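Local structure of phosphoribosylaminoimidazole carboxylase, ATPase subunit (3AX6) at residues G9-K14 and H331-K336; G148-I151 and K156-E159; F278-R283 and L288-T293. The protein probably catalyses the ATP-dependent carboxylation of 5-aminoimidazole ribonucleotide with bicarbonate to N5-carboxyaminoimidazole ribonucleotide in purine biosynthesis. All coordinates share one frame; numbering follows the deposited sequence.

Interaction 1 (G9-K14 and H331-K336)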
loop_
_atom_site.group_PDB
_atom_site.type_symbol
_atom_site.label_atom_id
_atom_site.label_comp_id
_atom_site.label_asym_id
_atom_site.label_seq_id
_atom_site.Cartn_x
_atom_site.Cartn_y
_atom_site.Cartn_z
ATOM N N GLY A 9 6.955 -16.967 5.864
ATOM C CA GLY A 9 7.112 -16.227 4.622
ATOM C C GLY A 9 5.892 -16.159 3.722
ATOM O O GLY A 9 5.998 -15.793 2.553
ATOM N N GLY A 10 4.730 -16.506 4.266
ATOM C CA GLY A 10 3.510 -16.473 3.482
ATOM C C GLY A 10 3.035 -15.066 3.167
ATOM O O GLY A 10 3.736 -14.077 3.423
ATOM N N GLN A 11 1.827 -14.974 2.618
ATOM C CA GLN A 11 1.259 -13.689 2.251
ATOM C C GLN A 11 1.178 -12.683 3.406
ATOM O O GLN A 11 1.427 -11.498 3.214
ATOM C CB GLN A 11 -0.118 -13.895 1.634
ATOM C CG GLN A 11 -0.664 -12.641 0.963
ATOM C CD GLN A 11 0.348 -11.974 0.024
ATOM O OE1 GLN A 11 1.052 -12.650 -0.739
ATOM N NE2 GLN A 11 0.409 -10.644 0.070
ATOM N N LEU A 12 0.824 -13.144 4.604
ATOM C CA LEU A 12 0.749 -12.240 5.748
ATOM C C LEU A 12 2.133 -11.671 6.023
ATOM O O LEU A 12 2.306 -10.463 6.139
ATOM C CB LEU A 12 0.236 -12.972 6.989
ATOM C CG LEU A 12 -1.218 -13.444 6.908
ATOM C CD1 LEU A 12 -1.565 -14.289 8.116
ATOM C CD2 LEU A 12 -2.128 -12.229 6.817
ATOM N N GLY A 13 3.120 -12.551 6.117
ATOM C CA GLY A 13 4.470 -12.102 6.372
ATOM C C GLY A 13 5.002 -11.174 5.293
ATOM O O GLY A 13 5.823 -10.298 5.568
ATOM N N LYS A 14 4.550 -11.364 4.058
ATOM C CA LYS A 14 5.012 -10.518 2.970
ATOM C C LYS A 14 4.456 -9.122 3.170
ATOM O O LYS A 14 5.174 -8.137 3.053
ATOM C CB LYS A 14 4.547 -11.065 1.625
ATOM C CG LYS A 14 4.855 -10.147 0.447
ATOM C CD LYS A 14 4.416 -10.785 -0.860
ATOM C CE LYS A 14 4.676 -9.883 -2.049
ATOM N NZ LYS A 14 4.454 -10.657 -3.299
ATOM N N HIS A 331 -6.330 -7.437 -5.193
ATOM C CA HIS A 331 -5.100 -7.744 -4.478
ATOM C C HIS A 331 -4.762 -9.221 -4.695
ATOM O O HIS A 331 -5.078 -10.071 -3.875
ATOM C CB HIS A 331 -5.267 -7.467 -2.986
ATOM C CG HIS A 331 -3.972 -7.358 -2.249
ATOM N ND1 HIS A 331 -2.872 -8.130 -2.561
ATOM C CD2 HIS A 331 -3.606 -6.589 -1.195
ATOM C CE1 HIS A 331 -1.887 -7.845 -1.730
ATOM N NE2 HIS A 331 -2.306 -6.913 -0.891
ATOM N N PHE A 332 -4.117 -9.510 -5.816
ATOM C CA PHE A 332 -3.729 -10.869 -6.179
ATOM C C PHE A 332 -2.354 -11.174 -5.584
ATOM O O PHE A 332 -1.389 -10.466 -5.865
ATOM C CB PHE A 332 -3.682 -10.968 -7.705
ATOM C CG PHE A 332 -3.354 -12.330 -8.227
ATOM C CD1 PHE A 332 -4.317 -13.325 -8.263
ATOM C CD2 PHE A 332 -2.086 -12.604 -8.727
ATOM C CE1 PHE A 332 -4.029 -14.577 -8.797
ATOM C CE2 PHE A 332 -1.783 -13.851 -9.262
ATOM C CZ PHE A 332 -2.758 -14.841 -9.300
ATOM N N TYR A 333 -2.264 -12.207 -4.748
ATOM C CA TYR A 333 -0.983 -12.568 -4.151
ATOM C C TYR A 333 -0.224 -13.342 -5.230
ATOM O O TYR A 333 -0.817 -14.134 -5.964
ATOM C CB TYR A 333 -1.164 -13.457 -2.915
ATOM C CG TYR A 333 -2.287 -13.065 -1.975
ATOM C CD1 TYR A 333 -2.553 -11.727 -1.677
ATOM C CD2 TYR A 333 -3.071 -14.042 -1.356
ATOM C CE1 TYR A 333 -3.577 -11.369 -0.788
ATOM C CE2 TYR A 333 -4.097 -13.697 -0.459
ATOM C CZ TYR A 333 -4.345 -12.359 -0.184
ATOM O OH TYR A 333 -5.368 -12.016 0.674
ATOM N N GLY A 334 1.081 -13.125 -5.325
ATOM C CA GLY A 334 1.852 -13.813 -6.343
ATOM C C GLY A 334 2.234 -15.248 -6.025
ATOM O O GLY A 334 3.415 -15.556 -5.873
ATOM N N LYS A 335 1.252 -16.139 -5.921
ATOM C CA LYS A 335 1.568 -17.531 -5.634
ATOM C C LYS A 335 1.956 -18.243 -6.922
ATOM O O LYS A 335 1.306 -18.089 -7.959
ATOM C CB LYS A 335 0.391 -18.219 -4.926
ATOM C CG LYS A 335 0.241 -17.715 -3.488
ATOM C CD LYS A 335 -0.811 -18.435 -2.668
ATOM C CE LYS A 335 -0.730 -17.963 -1.220
ATOM N NZ LYS A 335 -1.804 -18.496 -0.339
ATOM N N LYS A 336 3.044 -19.001 -6.848
ATOM C CA LYS A 336 3.567 -19.711 -8.003
ATOM C C LYS A 336 2.763 -20.902 -8.500
ATOM O O LYS A 336 3.253 -21.672 -9.322
ATOM C CB LYS A 336 5.018 -20.129 -7.744
ATOM C CG LYS A 336 5.376 -20.383 -6.284
ATOM C CD LYS A 336 6.855 -20.758 -6.164
ATOM C CE LYS A 336 7.316 -20.876 -4.717
ATOM N NZ LYS A 336 7.381 -19.553 -4.022
HETATM O O HOH W 1 2.004 -11.802 -3.007
#

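Interaction 2 (G148-I151 and K156-E159)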
loop_
_atom_site.group_PDB
_atom_site.type_symbol
_atom_site.label_atom_id
_atom_site.label_comp_id
_atom_site.label_asym_id
_atom_site.label_seq_id
_atom_site.Cartn_x
_atom_site.Cartn_y
_atom_site.Cartn_z
ATOM N N GLY A 148 -12.171 -30.445 13.433
ATOM C CA GLY A 148 -12.044 -29.228 14.220
ATOM C C GLY A 148 -13.190 -28.998 15.194
ATOM O O GLY A 148 -12.981 -28.944 16.407
ATOM N N VAL A 149 -14.402 -28.852 14.662
ATOM C CA VAL A 149 -15.584 -28.641 15.491
ATOM C C VAL A 149 -16.675 -29.656 15.151
ATOM O O VAL A 149 -16.997 -29.874 13.979
ATOM C CB VAL A 149 -16.168 -27.220 15.314
ATOM C CG1 VAL A 149 -16.650 -27.020 13.881
ATOM C CG2 VAL A 149 -17.311 -27.013 16.291
ATOM N N PHE A 150 -17.243 -30.274 16.179
ATOM C CA PHE A 150 -18.282 -31.268 15.973
ATOM C C PHE A 150 -19.481 -31.000 16.877
ATOM O O PHE A 150 -19.340 -30.792 18.078
ATOM C CB PHE A 150 -17.722 -32.671 16.247
ATOM C CG PHE A 150 -18.684 -33.789 15.932
ATOM C CD1 PHE A 150 -18.873 -34.833 16.834
ATOM C CD2 PHE A 150 -19.390 -33.807 14.733
ATOM C CE1 PHE A 150 -19.750 -35.878 16.548
ATOM C CE2 PHE A 150 -20.271 -34.850 14.438
ATOM C CZ PHE A 150 -20.448 -35.887 15.351
ATOM N N ILE A 151 -20.666 -30.999 16.288
ATOM C CA ILE A 151 -21.878 -30.772 17.055
ATOM C C ILE A 151 -22.521 -32.119 17.389
ATOM O O ILE A 151 -23.035 -32.808 16.507
ATOM C CB ILE A 151 -22.865 -29.902 16.262
ATOM C CG1 ILE A 151 -22.191 -28.577 15.888
ATOM C CG2 ILE A 151 -24.103 -29.641 17.096
ATOM C CD1 ILE A 151 -23.008 -27.698 14.964
ATOM N N LYS A 156 -25.905 -41.189 18.952
ATOM C CA LYS A 156 -25.287 -41.688 17.730
ATOM C C LYS A 156 -24.014 -40.942 17.353
ATOM O O LYS A 156 -23.060 -41.545 16.858
ATOM C CB LYS A 156 -26.277 -41.610 16.559
ATOM C CG LYS A 156 -27.375 -42.671 16.565
ATOM C CD LYS A 156 -26.827 -44.093 16.387
ATOM C CE LYS A 156 -26.131 -44.313 15.036
ATOM N NZ LYS A 156 -24.783 -43.670 14.938
ATOM N N ASP A 157 -23.993 -39.634 17.585
ATOM C CA ASP A 157 -22.830 -38.842 17.231
ATOM C C ASP A 157 -21.614 -39.073 18.121
ATOM O O ASP A 157 -20.502 -38.698 17.757
ATOM C CB ASP A 157 -23.191 -37.354 17.199
ATOM C CG ASP A 157 -24.133 -37.014 16.059
ATOM O OD1 ASP A 157 -24.231 -37.820 15.112
ATOM O OD2 ASP A 157 -24.769 -35.945 16.098
ATOM N N LEU A 158 -21.811 -39.703 19.274
ATOM C CA LEU A 158 -20.683 -39.965 20.161
ATOM C C LEU A 158 -19.681 -40.939 19.531
ATOM O O LEU A 158 -18.513 -40.989 19.932
ATOM C CB LEU A 158 -21.171 -40.508 21.503
ATOM C CG LEU A 158 -21.980 -39.532 22.365
ATOM C CD1 LEU A 158 -22.248 -40.160 23.722
ATOM C CD2 LEU A 158 -21.215 -38.228 22.536
ATOM N N GLU A 159 -20.136 -41.701 18.539
ATOM C CA GLU A 159 -19.281 -42.667 17.849
ATOM C C GLU A 159 -18.334 -41.975 16.884
ATOM O O GLU A 159 -17.199 -42.417 16.688
ATOM C CB GLU A 159 -20.126 -43.682 17.074
ATOM C CG GLU A 159 -20.503 -44.925 17.866
ATOM C CD GLU A 159 -19.286 -45.722 18.311
ATOM O OE1 GLU A 159 -18.569 -45.270 19.229
ATOM O OE2 GLU A 159 -19.042 -46.801 17.734
#

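Interaction 3 (F278-R283 and L288-T293)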
loop_
_atom_site.group_PDB
_atom_site.type_symbol
_atom_site.label_atom_id
_atom_site.label_comp_id
_atom_site.label_asym_id
_atom_site.label_seq_id
_atom_site.Cartn_x
_atom_site.Cartn_y
_atom_site.Cartn_z
ATOM N N PHE A 278 -1.301 -4.068 9.046
ATOM C CA PHE A 278 0.103 -4.444 8.901
ATOM C C PHE A 278 1.049 -3.344 9.374
ATOM O O PHE A 278 2.069 -3.625 10.000
ATOM C CB PHE A 278 0.380 -4.830 7.452
ATOM C CG PHE A 278 -0.334 -6.080 7.025
ATOM C CD1 PHE A 278 0.148 -7.334 7.401
ATOM C CD2 PHE A 278 -1.500 -6.009 6.270
ATOM C CE1 PHE A 278 -0.525 -8.499 7.029
ATOM C CE2 PHE A 278 -2.177 -7.162 5.893
ATOM C CZ PHE A 278 -1.692 -8.410 6.271
ATOM N N GLU A 279 0.722 -2.093 9.074
ATOM C CA GLU A 279 1.545 -0.996 9.554
ATOM C C GLU A 279 1.358 -0.950 11.072
ATOM O O GLU A 279 2.308 -0.784 11.830
ATOM C CB GLU A 279 1.085 0.344 8.977
ATOM C CG GLU A 279 1.893 1.513 9.512
ATOM C CD GLU A 279 1.346 2.855 9.101
ATOM O OE1 GLU A 279 0.712 2.934 8.032
ATOM O OE2 GLU A 279 1.567 3.834 9.839
ATOM N N GLN A 280 0.110 -1.102 11.499
ATOM C CA GLN A 280 -0.248 -1.062 12.913
ATOM C C GLN A 280 0.539 -2.101 13.708
ATOM O O GLN A 280 1.036 -1.819 14.804
ATOM C CB GLN A 280 -1.752 -1.308 13.071
ATOM C CG GLN A 280 -2.324 -0.880 14.409
ATOM C CD GLN A 280 -2.301 0.628 14.589
ATOM O OE1 GLN A 280 -1.244 1.230 14.786
ATOM N NE2 GLN A 280 -3.469 1.248 14.504
ATOM N N HIS A 281 0.653 -3.299 13.143
ATOM C CA HIS A 281 1.378 -4.389 13.779
ATOM C C HIS A 281 2.846 -4.024 13.991
ATOM O O HIS A 281 3.423 -4.312 15.051
ATOM C CB HIS A 281 1.277 -5.655 12.924
ATOM C CG HIS A 281 1.884 -6.865 13.564
ATOM N ND1 HIS A 281 1.383 -7.425 14.721
ATOM C CD2 HIS A 281 2.958 -7.615 13.216
ATOM C CE1 HIS A 281 2.122 -8.467 15.058
ATOM N NE2 HIS A 281 3.086 -8.603 14.162
ATOM N N ILE A 282 3.448 -3.394 12.983
ATOM C CA ILE A 282 4.845 -2.985 13.077
ATOM C C ILE A 282 4.983 -1.934 14.168
ATOM O O ILE A 282 5.889 -2.009 15.000
ATOM C CB ILE A 282 5.374 -2.387 11.747
ATOM C CG1 ILE A 282 5.246 -3.410 10.613
ATOM C CG2 ILE A 282 6.834 -1.970 11.910
ATOM C CD1 ILE A 282 5.887 -4.749 10.906
ATOM N N ARG A 283 4.085 -0.957 14.165
ATOM C CA ARG A 283 4.119 0.087 15.186
ATOM C C ARG A 283 4.052 -0.522 16.586
ATOM O O ARG A 283 4.817 -0.141 17.468
ATOM C CB ARG A 283 2.944 1.064 15.035
ATOM C CG ARG A 283 2.987 1.999 13.819
ATOM C CD ARG A 283 1.967 3.113 14.025
ATOM N NE ARG A 283 1.675 3.890 12.829
ATOM C CZ ARG A 283 1.486 5.205 12.835
ATOM N NH1 ARG A 283 1.567 5.880 13.978
ATOM N NH2 ARG A 283 1.210 5.850 11.709
ATOM N N LEU A 288 6.076 1.806 19.216
ATOM C CA LEU A 288 5.987 3.150 18.663
ATOM C C LEU A 288 4.531 3.593 18.797
ATOM O O LEU A 288 3.644 2.760 19.011
ATOM C CB LEU A 288 6.363 3.132 17.182
ATOM C CG LEU A 288 7.795 2.756 16.819
ATOM C CD1 LEU A 288 7.891 2.417 15.348
ATOM C CD2 LEU A 288 8.705 3.920 17.168
ATOM N N PRO A 289 4.268 4.910 18.699
ATOM C CA PRO A 289 2.891 5.397 18.810
ATOM C C PRO A 289 2.022 4.733 17.739
ATOM O O PRO A 289 2.412 4.638 16.569
ATOM C CB PRO A 289 3.042 6.900 18.596
ATOM C CG PRO A 289 4.369 7.180 19.231
ATOM C CD PRO A 289 5.228 6.031 18.744
ATOM N N LEU A 290 0.856 4.255 18.150
ATOM C CA LEU A 290 -0.058 3.577 17.231
ATOM C C LEU A 290 -0.759 4.551 16.286
ATOM O O LEU A 290 -0.973 5.712 16.625
ATOM C CB LEU A 290 -1.088 2.777 18.037
ATOM C CG LEU A 290 -0.728 1.336 18.426
ATOM C CD1 LEU A 290 0.760 1.195 18.633
ATOM C CD2 LEU A 290 -1.506 0.925 19.674
ATOM N N GLY A 291 -1.107 4.068 15.095
ATOM C CA GLY A 291 -1.778 4.909 14.123
ATOM C C GLY A 291 -3.296 4.894 14.187
ATOM O O GLY A 291 -3.912 3.935 14.661
ATOM N N SER A 292 -3.900 5.969 13.696
ATOM C CA SER A 292 -5.352 6.107 13.679
ATOM C C SER A 292 -6.077 4.946 13.005
ATOM O O SER A 292 -5.649 4.468 11.957
ATOM C CB SER A 292 -5.741 7.396 12.968
ATOM O OG SER A 292 -7.086 7.323 12.549
ATOM N N THR A 293 -7.187 4.504 13.590
ATOM C CA THR A 293 -7.950 3.411 13.002
ATOM C C THR A 293 -9.233 3.915 12.351
ATOM O O THR A 293 -10.156 3.131 12.125
ATOM C CB THR A 293 -8.371 2.369 14.053
ATOM O OG1 THR A 293 -9.262 2.989 14.993
ATOM C CG2 THR A 293 -7.147 1.790 14.774
#

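Interaction 1 (G9-K14 and H331-K336)
The amide of Gln11 lies nearly flat on one face of the Tyr333 ring, with the two planes 4° apart, while CE1 of His331 sits at the edge of that ring, in its plane. The touch on the face is a CH-pi contact. Gln11 CG stands 3.4 Å from the centroid of the Tyr333 ring, almost straight above it. The chain of Gln11 leaves with CG anti to the backbone N (chi1 -168°) and then bends at chi2, which lays CG, CD and the amide along the tyrosine. The bend also takes Gln11 OE1 to 3.2 Å from Tyr333 CB. On the other branch, Gln11 NE2 comes within 4.0 Å of His331 CE1, and here amide and imidazole planes are steeply inclined (75°).

One water supplies the polar link. It donates to Gln11 OE1 at 2.6 Å and accepts from Lys14 NZ at 2.7 Å and from Gly334 N at 2.8 Å. The lysine chain is fully extended to reach it. Lys14 NZ and Gly334 N place the water, and its bond to Gln11 OE1 probably favours this rotation of the amide. Gly334 is the centre of an inverse gamma turn. Tyr333 OH and His346 ND1 are hydrogen-bonded.

Gly10 is the N-cap of helix 11-22, and Gln11 is the first residue of that helix. Gly10 and Gly13 are consistent with the glycine-rich strand-turn-helix of a Rossmann-like fold, as expected of a preATP-grasp domain; the end of strand 328-332 and the loop that follows it dock against it.

Interaction 2 (G148-I151 and K156-E159)
Ile151 and Asp157 are the closest backbone pair, their CA atoms 8.1 Å apart, so strand 149-152 and the loop at 156-159, which has helical backbone angles without the regular bonds of a helix, do not pair through their backbones. They meet mainly through the side chain of Phe150, which reaches both the backbone oxygen and CB of Asp157.

A chi1 of -174° swings the Phe150 ring away from its own backbone N and out from the strand towards Asp157. The ring presents its edge. Phe150 CE1 lies 3.2 Å from Asp157 O, and this carbonyl oxygen is in the plane of the ring. The slightly positive rim of the phenyl group therefore faces the partly negative oxygen. Beside it, Phe150 CZ touches Asp157 CB at 3.6 Å. The carboxylate is turned 58° from the ring plane.

Asp157 OD2 comes to 3.6 Å from Ile151 O. Both are acceptors, so this is mere proximity. The charge is met by a salt bridge from Lys153 NZ to OD2, and Lys153 belongs to the short link between the two segments. Phe150 also packs on Gln137 of the neighbouring strand and on Ile162.

Successive residues of the strand turn opposite ways. Phe150 points to the loop, while Ile151 points away from it. Ile151 lies close behind the nucleotide site, packed on the pocket residue Phe171 and about 5 Å from the bound ADP, between nearest side-chain and ligand atoms. This is the edge strand of the small four-stranded antiparallel sheet of an ATP-grasp domain, with the loop at 156-159 packed on the side turned from the nucleotide.

Interaction 3 (F278-R283 and L288-T293)
Gln280 NE2 donates to Gly291 O at 2.7 Å, nearly straight and with the acceptor in the plane of the amide. The other end of the same amide completes the pair. Gly291 N donates to Gln280 OE1 at 2.9 Å, in the carbonyl plane and on a lone pair. The two bonds hold the amide edge-on to the Gly291 backbone and fix which end is oxygen and which nitrogen. At chi1 -162° CG lies opposite the backbone N, and a bend at chi2 (68°) turns the amide to the loop.

Arg283 works from the next turn of the helix. Its chain is extended from CG to NE, and Gly291 CA lies over the centre of the guanidinium, 3.4 Å above the plane. At the edge of the group, Arg283 NH1 donates to Pro289 O at 3.0 Å, approaching from above the carbonyl plane (42° out).

The arrangement fastens the loop after helix 277-285 back along the helix before the chain enters strand 299-305, and it faces the other subunit of the homodimer. There Arg283 NH2 is hydrogen-bonded to Leu328 O of the second subunit.

Glu279 OE2 takes two bonds from this one arginine, from Arg283 NE at 3.0 Å and from Arg283 NH2 at 2.8 Å. This side-on salt bridge fixes the rotation of the guanidinium. A leucine here has no guanidinium, and the Glu279 carboxylate would probably be left without its charge partner, with Pro289 O and Leu328 O of the second subunit short of a donor. Nearer the end of the helix, Leu288 N donates to Arg283 O at 2.9 Å.

From the N terminus, the chain passes 9-14 at the start of helix 11-22 and meets 331-336 only after some 300 residues. Interaction 1 thus closes a very long loop and ties the preATP-grasp domain to the C-terminal domain. Interactions 2 and 3 are short closures within that span, one after the other. Interaction 2 lies in the ATP-grasp domain near the nucleotide, on the opposite side of the chain's centre from interaction 3. Their centres are 42 Å apart. Interaction 3 joins a helix to its following loop and touches interaction 1, where Phe278 CE1 packs on Leu12 O at 3.6 Å. Interactions 1 and 3 both reach the second subunit.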